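Local coordinates for protein condensin complex subunit 3 (Schizosaccharomyces pombe, PDB 5OQR) that serves as a regulatory subunit of condensin, the complex required to convert interphase chromatin into condensed, mitotic-like chromosomes, at residues E523-Y528 and T560-A565; P493-H498 and K505-L510; C509-C514 and I544-D549; A565-L570 and E602-P607. All coordinates share one frame; numbering follows the deposited sequence.

How the contacts relate
Contact 2 joins two helices consecutive in the chain, 480-495 and 500-514, whereas contacts 1, 3 and 4 each join a helix to the next but one, the step by which a HEAT solenoid stacks its layers. Contacts 2 and 3 share helix 500-514, and contacts 1 and 4 share helix 563-574. Tyr528 of the 523-528 segment bridges to Ser511, tying contact 1 to contact 3. Contacts 2, 3 and 4 are buried; contact 1 lies partly at the surface. The chemistry differs accordingly: apolar packing on glycine in contact 2, buried hydroxyls in contact 3, and an aromatic ring against aliphatic or small side chains in contacts 1 and 4.

Contact 1 (E523-Y528 and T560-A565); sequences ENVPLY and TEYEDA
Val525 packs one methyl group over a face of the Tyr562 ring, and this is the tight half of the contact. Its CG1 lies 3.8 Å from the ring centroid, 24° off the normal, a CH-pi contact displaced toward the rim, where CG1 comes within 3.5 Å of Tyr562 CD2. Because CG1 is anti to the backbone N (chi1 168°), this branch, rather than CG2, is turned to the ring. A beta-branched side chain suits the place, being compact and stiff, with a methyl group that can lie flat on a ring; behind it Val525 is buried against Leu547 and Met550 of helix 537-554. The two segments belong to helices 518-534 and 563-574, the first within HEAT repeat 8, and they pack directly on each other, helix 537-554 lying between them in the chain, as in a HEAT solenoid. Tyr562 stands at the N-cap position, just before helix 563-574, and reaches back over the neighbouring helix. The phenol end is the looser, more solvent-facing half: the exposed Pro526 crosses it at about a right angle, its CG 3.6 Å from Tyr562 OH and 4.1 Å from Tyr562 CZ. Were Tyr562 replaced by an alanine, Val525 would probably lose its aromatic cover, and a gap would be likely to open beside Phe522, whose ring also meets the tyrosine. No hydrogen bond spans the two segments.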
loop_
_atom_site.group_PDB
_atom_site.type_symbol
_atom_site.label_atom_id
_atom_site.label_comp_id
_atom_site.label_asym_id
_atom_site.label_seq_id
_atom_site.Cartn_x
_atom_site.Cartn_y
_atom_site.Cartn_z
ATOM N N GLU A 523 26.505 19.612 24.564
ATOM C CA GLU A 523 27.072 20.945 24.416
ATOM C C GLU A 523 26.532 21.672 23.192
ATOM O O GLU A 523 26.570 22.906 23.154
ATOM C CB GLU A 523 28.596 20.855 24.339
ATOM C CG GLU A 523 29.301 22.198 24.248
ATOM C CD GLU A 523 30.814 22.062 24.268
ATOM O OE1 GLU A 523 31.306 20.919 24.384
ATOM O OE2 GLU A 523 31.511 23.095 24.167
ATOM N N ASN A 524 26.021 20.946 22.201
ATOM C CA ASN A 524 25.573 21.544 20.950
ATOM C C ASN A 524 24.060 21.572 20.793
ATOM O O ASN A 524 23.573 22.060 19.769
ATOM C CB ASN A 524 26.196 20.800 19.766
ATOM C CG ASN A 524 27.631 21.211 19.516
ATOM O OD1 ASN A 524 27.940 22.398 19.439
ATOM N ND2 ASN A 524 28.518 20.233 19.403
ATOM N N VAL A 525 23.302 21.069 21.769
ATOM C CA VAL A 525 21.844 21.193 21.715
ATOM C C VAL A 525 21.426 22.648 21.511
ATOM O O VAL A 525 20.594 22.911 20.634
ATOM C CB VAL A 525 21.208 20.558 22.951
ATOM C CG1 VAL A 525 19.730 20.928 23.057
ATOM C CG2 VAL A 525 21.352 19.048 22.914
ATOM N N PRO A 526 21.938 23.618 22.272
ATOM C CA PRO A 526 21.532 25.014 22.039
ATOM C C PRO A 526 21.695 25.459 20.598
ATOM O O PRO A 526 20.855 26.208 20.085
ATOM C CB PRO A 526 22.449 25.801 22.985
ATOM C CG PRO A 526 22.783 24.844 24.067
ATOM C CD PRO A 526 22.846 23.492 23.425
ATOM N N LEU A 527 22.760 25.019 19.929
ATOM C CA LEU A 527 22.982 25.413 18.542
ATOM C C LEU A 527 21.857 24.911 17.648
ATOM O O LEU A 527 21.292 25.671 16.854
ATOM C CB LEU A 527 24.330 24.878 18.062
ATOM C CG LEU A 527 24.686 25.147 16.599
ATOM C CD1 LEU A 527 24.806 26.638 16.339
ATOM C CD2 LEU A 527 25.966 24.437 16.240
ATOM N N TYR A 528 21.516 23.628 17.764
ATOM C CA TYR A 528 20.485 23.058 16.908
ATOM C C TYR A 528 19.093 23.567 17.251
ATOM O O TYR A 528 18.200 23.503 16.400
ATOM C CB TYR A 528 20.540 21.536 16.989
ATOM C CG TYR A 528 21.760 20.982 16.299
ATOM C CD1 TYR A 528 22.865 20.569 17.024
ATOM C CD2 TYR A 528 21.815 20.907 14.916
ATOM C CE1 TYR A 528 23.985 20.075 16.390
ATOM C CE2 TYR A 528 22.928 20.417 14.273
ATOM C CZ TYR A 528 24.010 20.004 15.012
ATOM O OH TYR A 528 25.118 19.514 14.365
ATOM N N THR A 560 17.332 16.144 29.748
ATOM C CA THR A 560 16.118 16.586 30.422
ATOM C C THR A 560 16.102 18.088 30.674
ATOM O O THR A 560 15.023 18.656 30.874
ATOM C CB THR A 560 15.946 15.831 31.741
ATOM O OG1 THR A 560 17.227 15.408 32.226
ATOM C CG2 THR A 560 15.050 14.617 31.545
ATOM N N GLU A 561 17.264 18.745 30.664
ATOM C CA GLU A 561 17.290 20.198 30.807
ATOM C C GLU A 561 16.675 20.876 29.594
ATOM O O GLU A 561 16.123 21.977 29.709
ATOM C CB GLU A 561 18.721 20.699 31.000
ATOM C CG GLU A 561 19.451 20.144 32.208
ATOM C CD GLU A 561 19.989 18.746 31.972
ATOM O OE1 GLU A 561 19.258 17.909 31.402
ATOM O OE2 GLU A 561 21.149 18.486 32.342
ATOM N N TYR A 562 16.770 20.243 28.427
ATOM C CA TYR A 562 16.231 20.779 27.189
ATOM C C TYR A 562 14.938 20.084 26.779
ATOM O O TYR A 562 14.513 20.200 25.626
ATOM C CB TYR A 562 17.275 20.663 26.078
ATOM C CG TYR A 562 18.583 21.352 26.397
ATOM C CD1 TYR A 562 18.652 22.731 26.521
ATOM C CD2 TYR A 562 19.750 20.621 26.568
ATOM C CE1 TYR A 562 19.844 23.363 26.810
ATOM C CE2 TYR A 562 20.948 21.246 26.853
ATOM C CZ TYR A 562 20.987 22.617 26.974
ATOM O OH TYR A 562 22.175 23.248 27.261
ATOM N N GLU A 563 14.302 19.374 27.711
ATOM C CA GLU A 563 13.117 18.588 27.385
ATOM C C GLU A 563 12.021 19.457 26.779
ATOM O O GLU A 563 11.403 19.087 25.775
ATOM C CB GLU A 563 12.617 17.886 28.645
ATOM C CG GLU A 563 11.459 16.941 28.429
ATOM C CD GLU A 563 10.938 16.374 29.734
ATOM O OE1 GLU A 563 10.851 17.139 30.716
ATOM O OE2 GLU A 563 10.626 15.165 29.782
ATOM N N ASP A 564 11.764 20.619 27.378
ATOM C CA ASP A 564 10.675 21.462 26.897
ATOM C C ASP A 564 11.027 22.123 25.571
ATOM O O ASP A 564 10.159 22.295 24.708
ATOM C CB ASP A 564 10.328 22.518 27.947
ATOM C CG ASP A 564 9.868 21.908 29.256
ATOM O OD1 ASP A 564 8.744 21.367 29.299
ATOM O OD2 ASP A 564 10.628 21.976 30.245
ATOM N N ALA A 565 12.292 22.500 25.389
ATOM C CA ALA A 565 12.697 23.151 24.148
ATOM C C ALA A 565 12.645 22.183 22.974
ATOM O O ALA A 565 12.244 22.560 21.869
ATOM C CB ALA A 565 14.100 23.737 24.297
#

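Contact 2 (P493-H498 and K505-L510); sequences PAVRSH and KGLECL
Ala494 and Val495 present their side chains to Gly506 at different angles, and that difference shapes the contact. The Ala494 CB points toward helix 500-514 and rests 3.8 Å from Gly506 CA. Since glycine offers only hydrogen on that side, the backbones can come close, with Ala494 CA and Gly506 CA just 4.8 Å apart. Val495 instead leans across the flank of helix 500-514 and uses a single branch: its CG2, anti to the carbonyl carbon while CG1 is anti to the backbone N (chi1 165°), lies 3.6 Å from Gly506 C. The same methyl group also meets Leu507 CD2 at 4.2 Å and Leu510 CD2 at 4.3 Å. Leu507 starts out along the flank, yet its branched end bends back toward the valine, while the CB of Leu510 points toward the 493-498 segment. Both segments belong to HEAT repeat 7, and the contact lies near the turn where helix 480-495 gives way to helix 500-514. Ala494 also packs on Leu463 of helix 457-471, and Leu510 on Leu527 of helix 518-534. No hydrogen bond crosses between the segments, and Gly506 O is taken within its own helix by Leu510 N. The cohesion here therefore comes from close apolar fit, which depends on small residues at the point of nearest approach.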
loop_
_atom_site.group_PDB
_atom_site.type_symbol
_atom_site.label_atom_id
_atom_site.label_comp_id
_atom_site.label_asym_id
_atom_site.label_seq_id
_atom_site.Cartn_x
_atom_site.Cartn_y
_atom_site.Cartn_z
ATOM N N PRO A 493 35.166 25.216 10.907
ATOM C CA PRO A 493 35.272 26.214 9.831
ATOM C C PRO A 493 34.095 26.192 8.871
ATOM O O PRO A 493 33.647 27.252 8.417
ATOM C CB PRO A 493 36.582 25.826 9.132
ATOM C CG PRO A 493 37.367 25.119 10.169
ATOM C CD PRO A 493 36.388 24.400 11.028
ATOM N N ALA A 494 33.578 25.006 8.552
ATOM C CA ALA A 494 32.421 24.914 7.670
ATOM C C ALA A 494 31.172 25.467 8.343
ATOM O O ALA A 494 30.393 26.192 7.716
ATOM C CB ALA A 494 32.204 23.463 7.246
ATOM N N VAL A 495 30.966 25.140 9.619
ATOM C CA VAL A 495 29.787 25.628 10.328
ATOM C C VAL A 495 29.792 27.149 10.400
ATOM O O VAL A 495 28.728 27.778 10.427
ATOM C CB VAL A 495 29.713 24.989 11.729
ATOM C CG1 VAL A 495 28.718 25.728 12.621
ATOM C CG2 VAL A 495 29.318 23.524 11.616
ATOM N N ARG A 496 30.969 27.765 10.431
ATOM C CA ARG A 496 31.072 29.216 10.503
ATOM C C ARG A 496 31.148 29.873 9.132
ATOM O O ARG A 496 31.175 31.105 9.054
ATOM C CB ARG A 496 32.299 29.626 11.319
ATOM C CG ARG A 496 32.421 28.950 12.676
ATOM C CD ARG A 496 33.196 29.806 13.673
ATOM N NE ARG A 496 34.264 30.585 13.047
ATOM C CZ ARG A 496 35.135 31.335 13.716
ATOM N NH1 ARG A 496 35.080 31.409 15.039
ATOM N NH2 ARG A 496 36.069 32.011 13.059
ATOM N N SER A 497 31.186 29.091 8.058
ATOM C CA SER A 497 31.308 29.658 6.724
ATOM C C SER A 497 30.075 30.476 6.364
ATOM O O SER A 497 28.946 30.108 6.695
ATOM C CB SER A 497 31.508 28.547 5.694
ATOM O OG SER A 497 31.440 29.060 4.377
ATOM N N HIS A 498 30.300 31.596 5.678
ATOM C CA HIS A 498 29.204 32.393 5.146
ATOM C C HIS A 498 28.598 31.789 3.888
ATOM O O HIS A 498 27.515 32.215 3.475
ATOM C CB HIS A 498 29.678 33.816 4.845
ATOM C CG HIS A 498 29.751 34.698 6.051
ATOM N ND1 HIS A 498 30.908 34.871 6.779
ATOM C CD2 HIS A 498 28.808 35.455 6.659
ATOM C CE1 HIS A 498 30.675 35.698 7.782
ATOM N NE2 HIS A 498 29.407 36.068 7.731
ATOM N N LYS A 505 26.383 21.668 5.008
ATOM C CA LYS A 505 27.134 20.419 5.025
ATOM C C LYS A 505 27.937 20.283 6.313
ATOM O O LYS A 505 28.077 19.180 6.850
ATOM C CB LYS A 505 28.048 20.349 3.803
ATOM C CG LYS A 505 28.896 19.089 3.720
ATOM C CD LYS A 505 28.071 17.841 3.440
ATOM C CE LYS A 505 27.492 17.842 2.036
ATOM N NZ LYS A 505 28.544 17.992 0.990
ATOM N N GLY A 506 28.466 21.395 6.826
ATOM C CA GLY A 506 29.216 21.334 8.068
ATOM C C GLY A 506 28.354 20.930 9.246
ATOM O O GLY A 506 28.809 20.222 10.148
ATOM N N LEU A 507 27.096 21.375 9.260
ATOM C CA LEU A 507 26.204 21.019 10.359
ATOM C C LEU A 507 25.849 19.540 10.328
ATOM O O LEU A 507 25.803 18.888 11.375
ATOM C CB LEU A 507 24.940 21.877 10.309
ATOM C CG LEU A 507 25.078 23.272 10.923
ATOM C CD1 LEU A 507 23.901 24.136 10.536
ATOM C CD2 LEU A 507 25.191 23.185 12.435
ATOM N N GLU A 508 25.589 18.993 9.139
ATOM C CA GLU A 508 25.352 17.557 9.029
ATOM C C GLU A 508 26.552 16.767 9.534
ATOM O O GLU A 508 26.391 15.722 10.173
ATOM C CB GLU A 508 25.036 17.186 7.583
ATOM C CG GLU A 508 23.849 17.927 6.994
ATOM C CD GLU A 508 23.623 17.594 5.533
ATOM O OE1 GLU A 508 23.114 16.491 5.245
ATOM O OE2 GLU A 508 23.968 18.430 4.672
ATOM N N CYS A 509 27.765 17.252 9.258
ATOM C CA CYS A 509 28.959 16.592 9.771
ATOM C C CYS A 509 29.050 16.724 11.284
ATOM O O CYS A 509 29.392 15.761 11.979
ATOM C CB CYS A 509 30.212 17.178 9.116
ATOM S SG CYS A 509 30.435 16.762 7.383
ATOM N N LEU A 510 28.756 17.913 11.811
ATOM C CA LEU A 510 28.779 18.109 13.255
ATOM C C LEU A 510 27.778 17.195 13.949
ATOM O O LEU A 510 28.063 16.653 15.022
ATOM C CB LEU A 510 28.490 19.573 13.579
ATOM C CG LEU A 510 28.345 19.943 15.054
ATOM C CD1 LEU A 510 29.518 19.445 15.873
ATOM C CD2 LEU A 510 28.206 21.441 15.194
#

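Contact 3 (C509-C514 and I544-D549); sequences CLSLVC and IRTLTD
Ser511 OG is gripped by two hydrogen-bonding partners, Leu507 O one turn back in its own helix and Tyr528 OH from helix 518-534, and it also lies 2.8 Å from Thr546 OG1 across the contact. The threonine hydroxyl in turn has a hydrogen bond to Thr542 O, so each hydroxyl is satisfied within the protein although both residues are buried. With Thr546 OG1 beside the backbone N (chi1 -54°), the CG2 methyl is the branch anti to that nitrogen; it packs 3.6 Å from Ser511 CB. Small residues suit this point, where Ser511 CA and Thr546 CA are 5.8 Å apart. Helix 500-514 of HEAT repeat 7 thereby meets helix 537-554 of HEAT repeat 8, so that helices of successive repeats stack, as expected of a HEAT solenoid. Within the second helix Thr548 OG1 bonds Ile544 O at 2.6 Å, with a C=O...donor angle of 148°. That carbonyl accepts Thr548 N as well, the two donors arriving from opposite faces of its plane. This layer also meets another protein chain of the assembly: Ser511 and Leu512 pack on its apolar side chains, and both carboxylate oxygens of Asp549 are hydrogen-bonded to its backbone.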
loop_
_atom_site.group_PDB
_atom_site.type_symbol
_atom_site.label_atom_id
_atom_site.label_comp_id
_atom_site.label_asym_id
_atom_site.label_seq_id
_atom_site.Cartn_x
_atom_site.Cartn_y
_atom_site.Cartn_z
ATOM N N CYS A 509 27.765 17.252 9.258
ATOM C CA CYS A 509 28.959 16.592 9.771
ATOM C C CYS A 509 29.050 16.724 11.284
ATOM O O CYS A 509 29.392 15.761 11.979
ATOM C CB CYS A 509 30.212 17.178 9.116
ATOM S SG CYS A 509 30.435 16.762 7.383
ATOM N N LEU A 510 28.756 17.913 11.811
ATOM C CA LEU A 510 28.779 18.109 13.255
ATOM C C LEU A 510 27.778 17.195 13.949
ATOM O O LEU A 510 28.063 16.653 15.022
ATOM C CB LEU A 510 28.490 19.573 13.579
ATOM C CG LEU A 510 28.345 19.943 15.054
ATOM C CD1 LEU A 510 29.518 19.445 15.873
ATOM C CD2 LEU A 510 28.206 21.441 15.194
ATOM N N SER A 511 26.606 17.001 13.345
ATOM C CA SER A 511 25.590 16.146 13.950
ATOM C C SER A 511 26.111 14.730 14.138
ATOM O O SER A 511 25.939 14.131 15.205
ATOM C CB SER A 511 24.329 16.144 13.085
ATOM O OG SER A 511 23.801 17.449 12.947
ATOM N N LEU A 512 26.755 14.176 13.109
ATOM C CA LEU A 512 27.221 12.795 13.178
ATOM C C LEU A 512 28.313 12.619 14.221
ATOM O O LEU A 512 28.483 11.518 14.755
ATOM C CB LEU A 512 27.724 12.344 11.809
ATOM C CG LEU A 512 26.652 12.178 10.732
ATOM C CD1 LEU A 512 27.290 12.031 9.367
ATOM C CD2 LEU A 512 25.771 10.981 11.038
ATOM N N VAL A 513 29.067 13.677 14.521
ATOM C CA VAL A 513 30.065 13.584 15.580
ATOM C C VAL A 513 29.388 13.617 16.939
ATOM O O VAL A 513 29.859 12.985 17.892
ATOM C CB VAL A 513 31.102 14.713 15.437
ATOM C CG1 VAL A 513 32.135 14.641 16.550
ATOM C CG2 VAL A 513 31.786 14.630 14.091
ATOM N N CYS A 514 28.279 14.347 17.055
ATOM C CA CYS A 514 27.541 14.382 18.310
ATOM C C CYS A 514 26.961 13.019 18.656
ATOM O O CYS A 514 26.788 12.702 19.836
ATOM C CB CYS A 514 26.435 15.430 18.228
ATOM S SG CYS A 514 27.048 17.117 18.218
ATOM N N ILE A 544 15.678 18.737 13.608
ATOM C CA ILE A 544 14.791 17.657 14.039
ATOM C C ILE A 544 15.521 16.321 14.002
ATOM O O ILE A 544 15.451 15.529 14.948
ATOM C CB ILE A 544 13.519 17.623 13.170
ATOM C CG1 ILE A 544 12.743 18.940 13.272
ATOM C CG2 ILE A 544 12.621 16.452 13.566
ATOM C CD1 ILE A 544 12.164 19.236 14.638
ATOM N N ARG A 545 16.218 16.040 12.900
ATOM C CA ARG A 545 16.932 14.771 12.792
ATOM C C ARG A 545 18.040 14.674 13.829
ATOM O O ARG A 545 18.235 13.622 14.448
ATOM C CB ARG A 545 17.512 14.605 11.387
ATOM C CG ARG A 545 16.490 14.598 10.266
ATOM C CD ARG A 545 17.135 14.187 8.949
ATOM N NE ARG A 545 16.355 14.613 7.793
ATOM C CZ ARG A 545 16.531 15.759 7.145
ATOM N NH1 ARG A 545 17.466 16.616 7.530
ATOM N NH2 ARG A 545 15.766 16.052 6.104
ATOM N N THR A 546 18.781 15.762 14.030
ATOM C CA THR A 546 19.907 15.735 14.957
ATOM C C THR A 546 19.434 15.516 16.387
ATOM O O THR A 546 19.904 14.603 17.074
ATOM C CB THR A 546 20.698 17.037 14.848
ATOM O OG1 THR A 546 21.074 17.251 13.485
ATOM C CG2 THR A 546 21.944 16.983 15.714
ATOM N N LEU A 547 18.504 16.350 16.852
ATOM C CA LEU A 547 18.021 16.234 18.224
ATOM C C LEU A 547 17.333 14.895 18.454
ATOM O O LEU A 547 17.487 14.284 19.518
ATOM C CB LEU A 547 17.084 17.397 18.538
ATOM C CG LEU A 547 17.807 18.742 18.663
ATOM C CD1 LEU A 547 16.877 19.899 18.367
ATOM C CD2 LEU A 547 18.402 18.888 20.044
ATOM N N THR A 548 16.583 14.410 17.464
ATOM C CA THR A 548 15.932 13.113 17.609
ATOM C C THR A 548 16.957 11.995 17.718
ATOM O O THR A 548 16.805 11.080 18.535
ATOM C CB THR A 548 14.987 12.857 16.432
ATOM O OG1 THR A 548 13.993 13.884 16.380
ATOM C CG2 THR A 548 14.287 11.514 16.581
ATOM N N ASP A 549 18.011 12.046 16.901
ATOM C CA ASP A 549 19.014 10.989 16.933
ATOM C C ASP A 549 19.876 11.063 18.186
ATOM O O ASP A 549 20.304 10.025 18.699
ATOM C CB ASP A 549 19.882 11.059 15.679
ATOM C CG ASP A 549 19.197 10.458 14.467
ATOM O OD1 ASP A 549 17.975 10.207 14.535
ATOM O OD2 ASP A 549 19.878 10.236 13.445
#

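Contact 4 (A565-L570 and E602-P607); sequences AISSIL and ELFLKP
This is a buried, largely apolar contact between two helices of the alpha-helical solenoid, in which the Phe604 ring of helix 601-613 reaches across to Ser567 and Leu570 of helix 563-574, two helices that lie on either side of 580-597 in the chain. The backbones stay well apart, with Ser567 CA and Phe604 CA 8.6 Å from each other, so that the length of the phenylalanine is what bridges them. Its far end leads: Phe604 CZ comes within 3.6 Å of Ser567 CB, and Ser567 CA lies in plane at the ring edge. Having CG anti to the carbonyl carbon (chi1 -74°) carries the ring away from its own helix to lie against helix 563-574. Leu570 crosses the ring at about a right angle, its CB 3.9 Å from Phe604 CE1 and its CD1 4.0 Å from Phe604 CZ. A serine suits the meeting point because it is small enough to admit the ring, while its buried hydroxyl is satisfied by hydrogen bonds to Glu563 O and Arg600 NH2. With an alanine in place of Phe604, the space between the helices would probably be left partly unfilled, and Leu570 and the stacked ring of Phe571 would lose a neighbour. Helix 580-597 packs on both partners, Ala589 and Leu593 touching Leu570 and Ile590 touching Phe604. Ile566 and Ile569 of the 565-570 segment turn to Leu547 on helix 537-554, while Leu605 and Lys606 of the other segment touch helix 639-661.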
loop_
_atom_site.group_PDB
_atom_site.type_symbol
_atom_site.label_atom_id
_atom_site.label_comp_id
_atom_site.label_asym_id
_atom_site.label_seq_id
_atom_site.Cartn_x
_atom_site.Cartn_y
_atom_site.Cartn_z
ATOM N N ALA A 565 12.292 22.500 25.389
ATOM C CA ALA A 565 12.697 23.151 24.148
ATOM C C ALA A 565 12.645 22.183 22.974
ATOM O O ALA A 565 12.244 22.560 21.869
ATOM C CB ALA A 565 14.100 23.737 24.297
ATOM N N ILE A 566 13.048 20.932 23.193
ATOM C CA ILE A 566 13.013 19.945 22.121
ATOM C C ILE A 566 11.574 19.580 21.786
ATOM O O ILE A 566 11.190 19.514 20.613
ATOM C CB ILE A 566 13.844 18.709 22.513
ATOM C CG1 ILE A 566 15.332 19.066 22.489
ATOM C CG2 ILE A 566 13.561 17.536 21.578
ATOM C CD1 ILE A 566 16.233 18.025 23.110
ATOM N N SER A 567 10.757 19.333 22.812
ATOM C CA SER A 567 9.347 19.046 22.574
ATOM C C SER A 567 8.676 20.193 21.832
ATOM O O SER A 567 7.809 19.970 20.980
ATOM C CB SER A 567 8.642 18.777 23.902
ATOM O OG SER A 567 9.225 17.675 24.574
ATOM N N SER A 568 9.075 21.429 22.133
ATOM C CA SER A 568 8.487 22.587 21.469
ATOM C C SER A 568 8.680 22.517 19.959
ATOM O O SER A 568 7.718 22.645 19.193
ATOM C CB SER A 568 9.095 23.870 22.030
ATOM O OG SER A 568 8.662 25.000 21.294
ATOM N N ILE A 569 9.922 22.317 19.506
ATOM C CA ILE A 569 10.174 22.292 18.070
ATOM C C ILE A 569 9.489 21.093 17.429
ATOM O O ILE A 569 9.072 21.158 16.268
ATOM C CB ILE A 569 11.686 22.305 17.771
ATOM C CG1 ILE A 569 12.357 21.008 18.230
ATOM C CG2 ILE A 569 12.348 23.496 18.447
ATOM C CD1 ILE A 569 13.744 20.825 17.689
ATOM N N LEU A 570 9.357 19.989 18.166
ATOM C CA LEU A 570 8.620 18.841 17.649
ATOM C C LEU A 570 7.142 19.170 17.477
ATOM O O LEU A 570 6.515 18.732 16.505
ATOM C CB LEU A 570 8.800 17.641 18.577
ATOM C CG LEU A 570 10.182 16.984 18.580
ATOM C CD1 LEU A 570 10.302 15.992 19.721
ATOM C CD2 LEU A 570 10.452 16.291 17.255
ATOM N N GLU A 602 2.179 10.513 26.630
ATOM C CA GLU A 602 0.937 11.205 26.963
ATOM C C GLU A 602 0.876 12.580 26.314
ATOM O O GLU A 602 -0.166 12.985 25.787
ATOM C CB GLU A 602 0.799 11.338 28.482
ATOM C CG GLU A 602 1.224 10.107 29.285
ATOM C CD GLU A 602 2.716 10.080 29.595
ATOM O OE1 GLU A 602 3.344 11.160 29.619
ATOM O OE2 GLU A 602 3.263 8.975 29.794
ATOM N N LEU A 603 1.990 13.313 26.341
ATOM C CA LEU A 603 1.990 14.692 25.865
ATOM C C LEU A 603 1.870 14.758 24.347
ATOM O O LEU A 603 1.222 15.664 23.812
ATOM C CB LEU A 603 3.260 15.398 26.339
ATOM C CG LEU A 603 3.360 16.892 26.026
ATOM C CD1 LEU A 603 2.353 17.687 26.835
ATOM C CD2 LEU A 603 4.775 17.399 26.273
ATOM N N PHE A 604 2.484 13.815 23.637
ATOM C CA PHE A 604 2.478 13.836 22.178
ATOM C C PHE A 604 1.348 13.017 21.577
ATOM O O PHE A 604 0.919 13.302 20.454
ATOM C CB PHE A 604 3.813 13.316 21.635
ATOM C CG PHE A 604 4.946 14.285 21.782
ATOM C CD1 PHE A 604 5.035 15.392 20.960
ATOM C CD2 PHE A 604 5.924 14.089 22.738
ATOM C CE1 PHE A 604 6.072 16.288 21.092
ATOM C CE2 PHE A 604 6.964 14.980 22.875
ATOM C CZ PHE A 604 7.040 16.082 22.051
ATOM N N LEU A 605 0.860 12.005 22.294
ATOM C CA LEU A 605 -0.131 11.101 21.721
ATOM C C LEU A 605 -1.370 11.854 21.250
ATOM O O LEU A 605 -1.950 11.520 20.212
ATOM C CB LEU A 605 -0.504 10.036 22.753
ATOM C CG LEU A 605 -0.702 8.574 22.354
ATOM C CD1 LEU A 605 0.173 8.130 21.198
ATOM C CD2 LEU A 605 -0.411 7.712 23.576
ATOM N N LYS A 606 -1.790 12.879 21.998
ATOM C CA LYS A 606 -2.990 13.617 21.606
ATOM C C LYS A 606 -2.721 14.538 20.425
ATOM O O LYS A 606 -3.465 14.462 19.432
ATOM C CB LYS A 606 -3.556 14.369 22.815
ATOM C CG LYS A 606 -4.825 15.160 22.536
ATOM C CD LYS A 606 -4.892 16.404 23.401
ATOM C CE LYS A 606 -6.154 17.202 23.125
ATOM N NZ LYS A 606 -6.005 18.634 23.496
ATOM N N PRO A 607 -1.711 15.408 20.442
ATOM C CA PRO A 607 -1.403 16.176 19.224
ATOM C C PRO A 607 -1.166 15.313 17.996
ATOM O O PRO A 607 -1.503 15.731 16.881
ATOM C CB PRO A 607 -0.140 16.948 19.620
ATOM C CG PRO A 607 -0.242 17.089 21.081
ATOM C CD PRO A 607 -0.891 15.852 21.584
#